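Local atomic coordinates of beta-fructofuranosidase (Arthrobacter, PDB entry 3WPU), a protein that belongs to the levansucrase/invertase family of the beta-fructosidase clan, whose members are built around a five-bladed beta-propeller. Residues E48-A53 with N398-G403; P58-D63 with E476-W481; A85-V90 with A482-N487; A114-F119 with Q160-G165; F250-H255 with I342-G347. One frame throughout, in Å; residues are numbered along the deposited sequence.

The five contacts are spread over the chain, with centres 19 to 34 Å apart. Interactions 1 and 2 both involve the loop between helix 30-38 and strand 72-81; their nearest atoms are about 6 Å apart. Interaction 2 passes directly into interaction 3 along the chain, since W481 is followed by A482. Interactions 3 and 4 reach the same large mixed sheet, their nearest atoms about 8 Å apart, whereas interaction 5 joins two other sheets and comes within about 5 Å of interaction 3 at the nearest atoms. Interactions 4 and 5 lie on opposite sides of the chain's centre. A bound glycerol, probably from the crystallisation liquor, lies by interaction 4; its nearest approach to the W163 side chain is about 4 Å.

Interaction 1. Residues E48-A53 with N398-G403; sequences ENSMPA and NLNFLG
The hydroxyl of S50 is the polar meeting point of this contact: OG accepts the backbone N-H of L399, with L399 N to S50 OG at 2.9 Å and an N-H...O angle of 168°, and it is also hydrogen-bonded to S40 OG and to the carbonyl of T397. A chi1 of 72° tucks OG between the backbone N and carbonyl carbon of S50, which aims it at the start of the opposing turn. That turn is a type I beta turn from N398 to F401, closed by F401 N to N398 O at 3.1 Å. It is reinforced by an Asx turn, in which N398 OD1 takes N400 N at 2.9 Å with the donor tilted 20° from the carbonyl plane. On the other segment N49 forms its own Asx turn, M51 N reaching N49 OD1 at 3.1 Å from above the carbonyl plane. Beside the polar centre, the bent chain of M51 crosses the L399 side chain, and M51 SD rests 3.6 Å from L399 CD1. N398 ND2 and N49 OD1 find further partners in A44 O and T397 N respectively. Both segments are irregular: residues 48-53 belong to the long loop from helix 30-38 to strand 72-81. Residues 398-403 lie in the loop between strands 391-394 and 423-425, so the contact ties two connecting loops together, its centre about 24 Å from the centre of the chain.

Interaction 2. Residues P58-D63 with E476-W481; sequences PTVPQD and EGLGGW
The indole of W481 meets P61 at its edge: P61 CG lies near the ring plane, 3.7 Å from W481 CZ2. In what is probably a five-bladed beta-propeller, as in its family, this is a contact between two irregular loops, one preceding strand 72-81 and the other running from strand 467-469 to strand 488-493; their touching parts run 53° apart. V60 comes in obliquely, its CG1 4.0 Å from W481 CH2, and the carbonyl of D63 is also placed obliquely to the ring. Residues F64, P65 and P452 add further contacts to the same side chain. L478 reaches the opposite segment with both methyls. With its CG anti to the carbonyl carbon (chi1 -62°), they divide the work: CD1 approaches P61 CD at 3.7 Å and CD2 approaches P58 CB at 3.8 Å. T59 O lies 3.4 Å from L478 CD1. The side-chain contacts are thus apolar, and the polar backbone of 58-63 is served from another quarter, Q419 bonding P58 O and V60 N through its amide. At the other end the P58 ring packs on bare backbone: G477, at a positive phi of 102°, has no side chain, and P58 CG sits 3.8 Å from G477 CA.

Interaction 3. Residues A85-V90 with A482-N487; sequences ANQYSV and ADIPAN
N487 holds its CG between its own backbone N and carbonyl carbon (chi1 62°), which brings the amide alongside the backbone N of Q87 and the side chain of N86, while Q87 has CG beside its backbone N (chi1 -57°) and runs extended beyond it toward P485. From these positions both ends of the N487 amide are used. Its OD1 accepts the backbone N-H of Q87, with Q87 N to N487 OD1 at 2.9 Å and a nearly straight bond of 170°. Its ND2 donates to N86 OD1 at 2.9 Å; the acceptor lies in the N487 amide plane, but the donor sits above the plane of the N86 carbonyl. A weak return bond joins N487 N to Q87 O at 2.9 Å. This exchange leads into sheet pairing: strand 88-90 runs parallel to strand 488-493 in the large mixed sheet, where Q87 and S89 both make backbone hydrogen bonds to K488, so N487 stands at the entrance to a parallel pair. On the side of P485, Q87 NE2 donates to P485 O at 2.9 Å from above the carbonyl plane and also passes I484 CG2 at 3.9 Å. Between P485 and N487 in the chain, A486 packs against the backbone of 87-89, its CA 3.2 Å from Q87 O and its CB 3.4 Å from S89 N. N86 ND2 and Y88 OH both bond D82 OD2, and S89 OG bonds H489 ND1.

Interaction 4. Residues A114-F119 with Q160-G165; sequences AKIGYF and QTQWSG
Strands 115-119 and 160-165 approach to 5.5 Å between their axes at 57°, and just before the first strand A114 O accepts a hydrogen bond from Q162 N, 3.1 Å long. The side chain of Q162 then does the work of a second backbone link. Its chain is bent at chi2 (116°), which brings OE1 in front of I116 N at 2.8 Å, the N-H lying in the carbonyl plane of the amide. A water donates to both Q162 OE1 and I116 O, and a second water joins A114 O to Q160 O. The other amide end, NE2, is hydrogen-bonded to T148. Apolar atoms close the rest: I116 CG1 packs at 3.7 Å on Q162 CB, and A114 CB lies at the indole edge of W163, near the ring plane and 3.7 Å from W163 CD1, while W163 NE1 bonds the carbonyl of H111. Both strands belong to the large mixed sheet of the propeller protein, and S164 N bonds a glycerol, probably from the crystallisation liquor. The chemistry implies that the splayed segments are bridged by one backbone bond, the Q162 side-chain carbonyl and two waters, while Q162 O, buried by the contact, has no partner in the model.

Interaction 5. Residues F250-H255 with I342-G347; sequences FEDPAH and IYFKDG
This is an aromatic and aliphatic contact between the end of strand 245-250, outermost in its sheet, with the turn that follows it, and strand 340-345 of another sheet; the two sheets are probably different blades of the propeller. F344 is its centre. P253 CD stands over the centre of one face of the F344 ring, 3.5 Å from the centroid and 5° off the normal, a CH-pi contact, while I342 CG2 of its own strand lies over the opposite face, offset toward the rim. F250 comes to the edge, its CD1 near the F344 plane and 3.9 Å from F344 CZ; the two rings are oblique, with planes at 55°. F250 in turn receives I342 CB over its own face, 4.3 Å from the centroid, a second CH-pi contact. P253 is held by the type I beta turn D252 to H255, where D252 OD1 accepts A254 N in an Asx turn and D252 OD2 bonds H255 ND1 at 2.7 Å. Both carboxylate oxygens are therefore hydrogen-bonded within their own segment. D252 OD1, 3.6 Å from F344 CE1, and E251 O, 3.4 Å from F344 CE2, lie oblique to the ring, and with D252 OD1 already engaged by A254 N the contact is chiefly carbon on carbon, with CH-pi contacts on both rings.

Interaction 1. Residues E48-A53 with N398-G403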
# COMPACT_ATOMS: atom_id res chain seq x y z
N GLU A 48 2.84 10.20 25.46
CA GLU A 48 1.76 10.92 24.81
C GLU A 48 2.17 11.26 23.39
O GLU A 48 3.35 11.37 23.11
CB GLU A 48 1.41 12.17 25.59
CG GLU A 48 0.97 11.82 27.01
CD GLU A 48 0.27 12.95 27.74
OE1 GLU A 48 0.04 12.77 28.97
OE2 GLU A 48 -0.03 13.99 27.12
N ASN A 49 1.19 11.37 22.51
CA ASN A 49 1.41 11.81 21.13
C ASN A 49 1.89 13.26 21.07
O ASN A 49 1.33 14.12 21.75
CB ASN A 49 0.09 11.68 20.39
CG ASN A 49 0.19 11.98 18.92
OD1 ASN A 49 1.23 11.79 18.30
ND2 ASN A 49 -0.91 12.42 18.35
N SER A 50 2.93 13.52 20.27
CA SER A 50 3.42 14.88 20.04
C SER A 50 3.00 15.46 18.70
O SER A 50 3.28 16.63 18.44
CB SER A 50 4.95 14.94 20.15
OG SER A 50 5.61 14.33 19.04
N MET A 51 2.37 14.65 17.85
CA MET A 51 2.01 15.08 16.48
C MET A 51 0.60 15.63 16.47
O MET A 51 -0.21 15.32 17.36
CB MET A 51 2.15 13.91 15.49
CG MET A 51 3.55 13.30 15.42
SD MET A 51 4.88 14.48 15.17
CE MET A 51 4.65 14.95 13.44
N PRO A 52 0.27 16.45 15.46
CA PRO A 52 -1.08 17.02 15.45
C PRO A 52 -2.14 15.94 15.24
O PRO A 52 -1.94 14.98 14.49
CB PRO A 52 -1.04 17.97 14.25
CG PRO A 52 0.40 18.32 14.09
CD PRO A 52 1.11 17.03 14.42
N ALA A 53 -3.27 16.10 15.92
CA ALA A 53 -4.33 15.09 15.88
C ALA A 53 -4.86 14.89 14.47
O ALA A 53 -5.20 13.77 14.07
CB ALA A 53 -5.47 15.47 16.83
N ASN A 398 5.49 10.15 20.01
CA ASN A 398 6.18 11.24 20.66
C ASN A 398 7.58 11.39 20.10
O ASN A 398 8.46 10.60 20.43
CB ASN A 398 6.26 11.04 22.18
CG ASN A 398 6.58 12.35 22.91
OD1 ASN A 398 7.35 13.16 22.40
ND2 ASN A 398 5.99 12.56 24.09
N LEU A 399 7.78 12.40 19.24
CA LEU A 399 9.10 12.58 18.61
C LEU A 399 10.18 13.03 19.58
O LEU A 399 11.36 12.96 19.25
CB LEU A 399 9.03 13.54 17.41
CG LEU A 399 8.31 13.04 16.16
CD1 LEU A 399 8.42 14.12 15.10
CD2 LEU A 399 8.84 11.71 15.64
N ASN A 400 9.77 13.43 20.80
CA ASN A 400 10.71 13.81 21.84
C ASN A 400 11.37 12.61 22.52
O ASN A 400 12.28 12.80 23.32
CB ASN A 400 10.03 14.69 22.90
CG ASN A 400 9.33 15.88 22.28
OD1 ASN A 400 8.10 15.98 22.31
ND2 ASN A 400 10.10 16.74 21.68
N PHE A 401 10.93 11.40 22.19
CA PHE A 401 11.52 10.18 22.73
C PHE A 401 11.89 9.21 21.61
O PHE A 401 11.37 9.31 20.47
CB PHE A 401 10.55 9.53 23.73
CG PHE A 401 10.26 10.41 24.91
CD1 PHE A 401 11.16 10.47 25.97
CD2 PHE A 401 9.14 11.20 24.96
CE1 PHE A 401 10.93 11.30 27.05
CE2 PHE A 401 8.89 12.03 26.03
CZ PHE A 401 9.79 12.08 27.08
N LEU A 402 12.84 8.34 21.91
CA LEU A 402 13.30 7.34 20.96
C LEU A 402 12.11 6.48 20.49
O LEU A 402 11.16 6.24 21.23
CB LEU A 402 14.39 6.46 21.57
CG LEU A 402 15.68 7.18 22.02
CD1 LEU A 402 16.63 6.17 22.64
CD2 LEU A 402 16.35 7.86 20.84
N GLY A 403 12.17 6.03 19.24
CA GLY A 403 11.08 5.27 18.66
C GLY A 403 10.99 3.82 19.13
O GLY A 403 9.93 3.22 19.07

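Interaction 2. Residues P58-D63 with E476-W481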
# COMPACT_ATOMS: atom_id res chain seq x y z
N PRO A 58 -6.27 7.50 14.60
CA PRO A 58 -6.92 7.15 15.87
C PRO A 58 -6.27 5.97 16.52
O PRO A 58 -5.82 5.04 15.85
CB PRO A 58 -8.37 6.85 15.45
CG PRO A 58 -8.58 7.64 14.20
CD PRO A 58 -7.24 7.75 13.52
N THR A 59 -6.19 6.02 17.86
CA THR A 59 -5.49 5.01 18.62
C THR A 59 -6.25 3.69 18.60
O THR A 59 -7.45 3.63 18.90
CB THR A 59 -5.29 5.53 20.05
OG1 THR A 59 -4.43 6.69 20.05
CG2 THR A 59 -4.66 4.48 20.96
N VAL A 60 -5.55 2.62 18.23
CA VAL A 60 -6.13 1.29 18.11
C VAL A 60 -6.12 0.62 19.48
O VAL A 60 -5.09 0.62 20.14
CB VAL A 60 -5.34 0.43 17.12
CG1 VAL A 60 -5.89 -0.97 17.02
CG2 VAL A 60 -5.44 1.09 15.74
N PRO A 61 -7.25 0.02 19.88
CA PRO A 61 -7.17 -0.65 21.20
C PRO A 61 -6.30 -1.89 21.18
O PRO A 61 -6.20 -2.57 20.16
CB PRO A 61 -8.61 -1.03 21.50
CG PRO A 61 -9.26 -1.11 20.20
CD PRO A 61 -8.62 -0.02 19.35
N GLN A 62 -5.69 -2.17 22.33
CA GLN A 62 -4.76 -3.28 22.48
C GLN A 62 -5.46 -4.63 22.48
O GLN A 62 -4.84 -5.64 22.17
CB GLN A 62 -3.92 -3.12 23.76
CG GLN A 62 -2.72 -4.05 23.79
CD GLN A 62 -1.65 -3.66 24.80
OE1 GLN A 62 -1.39 -2.49 25.03
NE2 GLN A 62 -1.01 -4.66 25.38
N ASP A 63 -6.74 -4.62 22.84
CA ASP A 63 -7.59 -5.81 22.75
C ASP A 63 -8.28 -5.78 21.40
O ASP A 63 -9.33 -5.12 21.24
CB ASP A 63 -8.60 -5.84 23.89
CG ASP A 63 -7.92 -5.84 25.23
OD1 ASP A 63 -7.41 -6.91 25.63
OD2 ASP A 63 -7.89 -4.77 25.87
N GLU A 476 -14.94 7.36 17.49
CA GLU A 476 -13.83 8.32 17.61
C GLU A 476 -12.77 8.09 16.53
O GLU A 476 -11.56 8.13 16.78
CB GLU A 476 -13.21 8.29 19.02
CG GLU A 476 -12.51 9.60 19.38
CD GLU A 476 -12.01 9.64 20.82
OE1 GLU A 476 -11.42 10.66 21.18
OE2 GLU A 476 -12.19 8.68 21.56
N GLY A 477 -13.24 7.84 15.32
CA GLY A 477 -12.37 7.62 14.19
C GLY A 477 -12.16 6.17 13.76
O GLY A 477 -11.74 5.90 12.63
N LEU A 478 -12.44 5.23 14.66
CA LEU A 478 -12.24 3.81 14.35
C LEU A 478 -13.48 3.17 13.75
O LEU A 478 -14.54 3.12 14.39
CB LEU A 478 -11.89 3.04 15.63
CG LEU A 478 -10.60 3.45 16.34
CD1 LEU A 478 -10.51 2.67 17.64
CD2 LEU A 478 -9.38 3.18 15.50
N GLY A 479 -13.37 2.71 12.51
CA GLY A 479 -14.42 1.95 11.87
C GLY A 479 -14.35 0.45 12.16
O GLY A 479 -13.95 0.01 13.25
N GLY A 480 -14.78 -0.33 11.18
CA GLY A 480 -14.86 -1.77 11.34
C GLY A 480 -13.49 -2.42 11.32
O GLY A 480 -12.62 -2.03 10.56
N TRP A 481 -13.28 -3.42 12.18
CA TRP A 481 -12.08 -4.24 12.07
C TRP A 481 -12.00 -4.89 10.69
O TRP A 481 -12.94 -5.54 10.24
CB TRP A 481 -12.10 -5.30 13.15
CG TRP A 481 -12.08 -4.74 14.52
CD1 TRP A 481 -13.15 -4.54 15.36
CD2 TRP A 481 -10.92 -4.30 15.24
NE1 TRP A 481 -12.71 -4.04 16.58
CE2 TRP A 481 -11.35 -3.87 16.51
CE3 TRP A 481 -9.56 -4.25 14.93
CZ2 TRP A 481 -10.47 -3.36 17.46
CZ3 TRP A 481 -8.68 -3.75 15.88
CH2 TRP A 481 -9.14 -3.31 17.13

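Interaction 3. Residues A85-V90 with A482-N487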
# COMPACT_ATOMS: atom_id res chain seq x y z
N ALA A 85 -9.23 2.08 -9.44
CA ALA A 85 -9.05 1.64 -8.03
C ALA A 85 -10.37 1.45 -7.26
O ALA A 85 -10.38 1.30 -6.03
CB ALA A 85 -8.07 2.56 -7.29
N ASN A 86 -11.49 1.36 -7.98
CA ASN A 86 -12.71 0.90 -7.35
C ASN A 86 -12.48 -0.52 -6.86
O ASN A 86 -11.67 -1.25 -7.45
CB ASN A 86 -13.86 0.87 -8.35
CG ASN A 86 -14.25 2.24 -8.81
OD1 ASN A 86 -14.50 3.11 -8.00
ND2 ASN A 86 -14.30 2.44 -10.14
N GLN A 87 -13.15 -0.85 -5.75
CA GLN A 87 -12.98 -2.13 -5.08
C GLN A 87 -14.19 -3.03 -5.31
O GLN A 87 -15.34 -2.59 -5.23
CB GLN A 87 -12.71 -1.90 -3.58
CG GLN A 87 -11.49 -1.00 -3.41
CD GLN A 87 -11.03 -0.74 -1.99
OE1 GLN A 87 -9.96 -0.14 -1.80
NE2 GLN A 87 -11.79 -1.18 -1.01
N TYR A 88 -13.91 -4.31 -5.60
CA TYR A 88 -14.91 -5.23 -6.11
C TYR A 88 -15.31 -6.44 -5.26
O TYR A 88 -14.48 -7.08 -4.60
CB TYR A 88 -14.44 -5.77 -7.45
CG TYR A 88 -14.63 -4.80 -8.57
CD1 TYR A 88 -13.79 -3.72 -8.72
CD2 TYR A 88 -15.67 -4.97 -9.49
CE1 TYR A 88 -13.96 -2.81 -9.74
CE2 TYR A 88 -15.85 -4.07 -10.52
CZ TYR A 88 -15.01 -2.98 -10.63
OH TYR A 88 -15.15 -2.07 -11.66
N SER A 89 -16.60 -6.74 -5.33
CA SER A 89 -17.12 -8.06 -4.99
C SER A 89 -17.35 -8.78 -6.30
O SER A 89 -17.53 -8.13 -7.34
CB SER A 89 -18.42 -7.94 -4.18
OG SER A 89 -19.45 -7.37 -4.97
N VAL A 90 -17.35 -10.11 -6.27
CA VAL A 90 -17.65 -10.95 -7.44
C VAL A 90 -18.74 -11.94 -7.06
O VAL A 90 -18.63 -12.69 -6.08
CB VAL A 90 -16.41 -11.72 -7.97
CG1 VAL A 90 -16.77 -12.49 -9.24
CG2 VAL A 90 -15.25 -10.77 -8.26
N ALA A 482 -10.87 -4.70 10.00
CA ALA A 482 -10.59 -5.36 8.73
C ALA A 482 -11.65 -5.04 7.67
O ALA A 482 -11.97 -5.84 6.80
CB ALA A 482 -10.43 -6.87 8.93
N ASP A 483 -12.19 -3.82 7.74
CA ASP A 483 -13.21 -3.43 6.80
C ASP A 483 -12.57 -2.95 5.49
O ASP A 483 -11.99 -1.87 5.43
CB ASP A 483 -14.12 -2.35 7.39
CG ASP A 483 -15.33 -2.06 6.53
OD1 ASP A 483 -15.72 -2.94 5.74
OD2 ASP A 483 -15.92 -0.96 6.69
N ILE A 484 -12.72 -3.76 4.44
CA ILE A 484 -12.23 -3.43 3.11
C ILE A 484 -13.42 -3.52 2.13
O ILE A 484 -13.65 -4.55 1.49
CB ILE A 484 -11.06 -4.35 2.72
CG1 ILE A 484 -9.91 -4.15 3.72
CG2 ILE A 484 -10.63 -4.05 1.29
CD1 ILE A 484 -8.64 -4.91 3.42
N PRO A 485 -14.23 -2.47 2.09
CA PRO A 485 -15.51 -2.59 1.43
C PRO A 485 -15.45 -2.44 -0.09
O PRO A 485 -14.68 -1.62 -0.62
CB PRO A 485 -16.31 -1.42 2.04
CG PRO A 485 -15.30 -0.42 2.40
CD PRO A 485 -14.06 -1.17 2.76
N ALA A 486 -16.30 -3.18 -0.78
CA ALA A 486 -16.42 -3.07 -2.24
C ALA A 486 -17.42 -1.97 -2.57
O ALA A 486 -18.49 -1.91 -1.96
CB ALA A 486 -16.88 -4.39 -2.83
N ASN A 487 -17.07 -1.09 -3.51
CA ASN A 487 -18.02 -0.10 -4.03
C ASN A 487 -18.50 -0.43 -5.44
O ASN A 487 -19.36 0.26 -5.97
CB ASN A 487 -17.43 1.32 -3.96
CG ASN A 487 -16.19 1.48 -4.81
OD1 ASN A 487 -15.20 0.77 -4.61
ND2 ASN A 487 -16.23 2.40 -5.76

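Interaction 4. Residues A114-F119 with Q160-G165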
# COMPACT_ATOMS: atom_id res chain seq x y z
N ALA A 114 7.04 -15.58 3.49
CA ALA A 114 5.79 -14.93 3.14
C ALA A 114 5.19 -15.55 1.89
O ALA A 114 5.91 -15.89 0.95
CB ALA A 114 6.01 -13.46 2.88
N LYS A 115 3.86 -15.66 1.92
CA LYS A 115 3.08 -16.14 0.77
C LYS A 115 1.81 -15.31 0.63
O LYS A 115 1.40 -14.63 1.55
CB LYS A 115 2.73 -17.61 0.97
CG LYS A 115 3.94 -18.50 1.15
CD LYS A 115 3.51 -19.92 1.45
CE LYS A 115 4.71 -20.76 1.81
NZ LYS A 115 4.27 -22.16 2.00
N ILE A 116 1.23 -15.30 -0.57
CA ILE A 116 -0.04 -14.65 -0.77
C ILE A 116 -1.19 -15.62 -0.54
O ILE A 116 -1.25 -16.70 -1.13
CB ILE A 116 -0.16 -14.01 -2.18
CG1 ILE A 116 0.87 -12.88 -2.28
CG2 ILE A 116 -1.58 -13.54 -2.42
CD1 ILE A 116 1.06 -12.33 -3.68
N GLY A 117 -2.11 -15.18 0.33
CA GLY A 117 -3.34 -15.89 0.61
C GLY A 117 -4.53 -15.01 0.25
O GLY A 117 -4.35 -13.88 -0.22
N TYR A 118 -5.74 -15.52 0.43
CA TYR A 118 -6.92 -14.70 0.18
C TYR A 118 -8.01 -14.94 1.20
O TYR A 118 -8.04 -15.98 1.86
CB TYR A 118 -7.44 -14.89 -1.24
CG TYR A 118 -8.06 -16.26 -1.53
CD1 TYR A 118 -9.44 -16.40 -1.59
CD2 TYR A 118 -7.28 -17.37 -1.78
CE1 TYR A 118 -10.03 -17.62 -1.86
CE2 TYR A 118 -7.87 -18.61 -2.06
CZ TYR A 118 -9.25 -18.71 -2.12
OH TYR A 118 -9.90 -19.89 -2.40
N PHE A 119 -8.87 -13.94 1.37
CA PHE A 119 -10.01 -14.03 2.27
C PHE A 119 -11.24 -13.61 1.47
O PHE A 119 -11.12 -12.90 0.46
CB PHE A 119 -9.87 -13.10 3.47
CG PHE A 119 -8.76 -13.45 4.45
CD1 PHE A 119 -9.05 -14.14 5.61
CD2 PHE A 119 -7.46 -13.03 4.24
CE1 PHE A 119 -8.06 -14.42 6.54
CE2 PHE A 119 -6.46 -13.30 5.16
CZ PHE A 119 -6.76 -14.02 6.31
N GLN A 160 11.96 -18.49 -0.87
CA GLN A 160 11.28 -18.00 -2.06
C GLN A 160 9.90 -17.55 -1.58
O GLN A 160 9.11 -18.34 -1.09
CB GLN A 160 11.23 -19.11 -3.12
CG GLN A 160 11.19 -18.62 -4.58
CD GLN A 160 9.83 -18.12 -5.02
OE1 GLN A 160 8.95 -18.90 -5.34
NE2 GLN A 160 9.66 -16.79 -5.04
N THR A 161 9.65 -16.25 -1.71
CA THR A 161 8.45 -15.64 -1.14
C THR A 161 7.66 -14.90 -2.17
O THR A 161 8.15 -14.59 -3.25
CB THR A 161 8.78 -14.62 -0.06
OG1 THR A 161 9.54 -13.53 -0.60
CG2 THR A 161 9.56 -15.25 1.03
N GLN A 162 6.42 -14.62 -1.80
CA GLN A 162 5.55 -13.70 -2.49
C GLN A 162 5.35 -12.51 -1.57
O GLN A 162 4.97 -12.66 -0.40
CB GLN A 162 4.22 -14.31 -2.88
CG GLN A 162 4.34 -15.53 -3.77
CD GLN A 162 3.82 -16.80 -3.13
OE1 GLN A 162 2.86 -16.76 -2.39
NE2 GLN A 162 4.44 -17.93 -3.45
N TRP A 163 5.70 -11.34 -2.08
CA TRP A 163 5.53 -10.07 -1.38
C TRP A 163 4.42 -9.24 -2.08
O TRP A 163 3.82 -9.72 -3.05
CB TRP A 163 6.89 -9.38 -1.29
CG TRP A 163 7.81 -9.92 -0.19
CD1 TRP A 163 7.57 -10.94 0.68
CD2 TRP A 163 9.11 -9.42 0.10
NE1 TRP A 163 8.66 -11.09 1.53
CE2 TRP A 163 9.62 -10.17 1.19
CE3 TRP A 163 9.89 -8.39 -0.42
CZ2 TRP A 163 10.89 -9.93 1.74
CZ3 TRP A 163 11.16 -8.14 0.14
CH2 TRP A 163 11.64 -8.91 1.21
N SER A 164 4.18 -7.99 -1.63
CA SER A 164 2.96 -7.23 -1.90
C SER A 164 2.82 -6.82 -3.35
O SER A 164 3.79 -6.74 -4.08
CB SER A 164 2.91 -5.93 -1.05
OG SER A 164 1.60 -5.39 -1.02
N GLY A 165 1.59 -6.57 -3.73
CA GLY A 165 1.28 -6.00 -5.03
C GLY A 165 -0.14 -5.48 -5.03
O GLY A 165 -0.52 -4.67 -4.17
O HOH W 1 7.36 -18.43 1.15
O HOH W 2 0.55 -18.38 -2.27

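Interaction 5. Residues F250-H255 with I342-G347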
# COMPACT_ATOMS: atom_id res chain seq x y z
N PHE A 250 -2.82 1.14 -12.69
CA PHE A 250 -3.91 2.07 -12.75
C PHE A 250 -3.94 2.70 -14.14
O PHE A 250 -2.96 2.63 -14.86
CB PHE A 250 -3.74 3.21 -11.74
CG PHE A 250 -2.45 3.96 -11.87
CD1 PHE A 250 -2.38 5.16 -12.58
CD2 PHE A 250 -1.25 3.46 -11.32
CE1 PHE A 250 -1.20 5.86 -12.69
CE2 PHE A 250 -0.08 4.15 -11.44
CZ PHE A 250 -0.04 5.35 -12.13
N GLU A 251 -5.09 3.26 -14.46
CA GLU A 251 -5.21 4.19 -15.56
C GLU A 251 -5.20 5.60 -15.01
O GLU A 251 -5.89 5.92 -14.03
CB GLU A 251 -6.52 3.96 -16.30
CG GLU A 251 -6.68 4.81 -17.56
CD GLU A 251 -8.04 4.64 -18.20
OE1 GLU A 251 -9.03 5.14 -17.65
OE2 GLU A 251 -8.11 4.05 -19.29
N ASP A 252 -4.44 6.46 -15.67
CA ASP A 252 -4.41 7.88 -15.41
C ASP A 252 -5.52 8.54 -16.23
O ASP A 252 -5.53 8.36 -17.45
CB ASP A 252 -3.04 8.40 -15.84
CG ASP A 252 -2.88 9.89 -15.65
OD1 ASP A 252 -3.72 10.55 -15.00
OD2 ASP A 252 -1.86 10.38 -16.17
N PRO A 253 -6.43 9.29 -15.60
CA PRO A 253 -7.50 9.97 -16.36
C PRO A 253 -6.93 10.85 -17.48
O PRO A 253 -7.58 11.03 -18.54
CB PRO A 253 -8.23 10.80 -15.29
CG PRO A 253 -7.97 10.08 -14.01
CD PRO A 253 -6.62 9.45 -14.14
N ALA A 254 -5.73 11.38 -17.28
CA ALA A 254 -5.07 12.23 -18.28
C ALA A 254 -4.49 11.45 -19.44
O ALA A 254 -4.07 12.04 -20.45
CB ALA A 254 -4.00 13.09 -17.63
N HIS A 255 -4.45 10.11 -19.33
CA HIS A 255 -3.92 9.23 -20.38
C HIS A 255 -4.80 8.00 -20.55
O HIS A 255 -4.38 6.86 -20.25
CB HIS A 255 -2.46 8.86 -20.09
CG HIS A 255 -1.57 10.05 -20.01
ND1 HIS A 255 -1.26 10.67 -18.82
CD2 HIS A 255 -0.99 10.79 -20.98
CE1 HIS A 255 -0.50 11.72 -19.06
NE2 HIS A 255 -0.32 11.82 -20.37
N ILE A 342 -1.26 5.68 -6.50
CA ILE A 342 -1.75 6.93 -7.04
C ILE A 342 -3.27 6.93 -6.91
O ILE A 342 -3.95 5.98 -7.33
CB ILE A 342 -1.37 7.09 -8.51
CG1 ILE A 342 0.17 7.10 -8.68
CG2 ILE A 342 -1.98 8.36 -9.06
CD1 ILE A 342 0.84 8.33 -8.19
N TYR A 343 -3.77 7.99 -6.30
CA TYR A 343 -5.17 8.19 -5.94
C TYR A 343 -5.62 9.48 -6.57
O TYR A 343 -4.99 10.52 -6.35
CB TYR A 343 -5.24 8.26 -4.41
CG TYR A 343 -6.59 8.38 -3.78
CD1 TYR A 343 -7.24 7.26 -3.26
CD2 TYR A 343 -7.21 9.64 -3.63
CE1 TYR A 343 -8.47 7.38 -2.65
CE2 TYR A 343 -8.44 9.75 -3.01
CZ TYR A 343 -9.06 8.61 -2.51
OH TYR A 343 -10.29 8.70 -1.87
N PHE A 344 -6.67 9.41 -7.38
CA PHE A 344 -7.08 10.56 -8.15
C PHE A 344 -8.28 11.23 -7.50
O PHE A 344 -9.27 10.57 -7.14
CB PHE A 344 -7.41 10.13 -9.57
CG PHE A 344 -6.22 9.59 -10.32
CD1 PHE A 344 -5.24 10.45 -10.80
CD2 PHE A 344 -6.09 8.23 -10.54
CE1 PHE A 344 -4.14 9.94 -11.50
CE2 PHE A 344 -5.01 7.72 -11.25
CZ PHE A 344 -4.04 8.58 -11.73
N LYS A 345 -8.18 12.54 -7.35
CA LYS A 345 -9.25 13.33 -6.74
C LYS A 345 -9.19 14.78 -7.21
O LYS A 345 -8.13 15.41 -7.20
CB LYS A 345 -9.15 13.25 -5.20
CG LYS A 345 -10.30 13.99 -4.53
CD LYS A 345 -10.26 13.80 -3.03
CE LYS A 345 -11.42 14.46 -2.32
NZ LYS A 345 -11.33 15.94 -2.34
N ASP A 346 -10.35 15.29 -7.64
CA ASP A 346 -10.51 16.71 -7.98
C ASP A 346 -9.45 17.23 -8.94
O ASP A 346 -8.93 18.35 -8.78
CB ASP A 346 -10.54 17.55 -6.69
CG ASP A 346 -11.77 17.26 -5.84
OD1 ASP A 346 -12.78 16.80 -6.41
OD2 ASP A 346 -11.71 17.45 -4.61
N GLY A 347 -9.11 16.40 -9.93
CA GLY A 347 -8.16 16.79 -10.98
C GLY A 347 -6.70 16.72 -10.57
O GLY A 347 -5.82 17.18 -11.29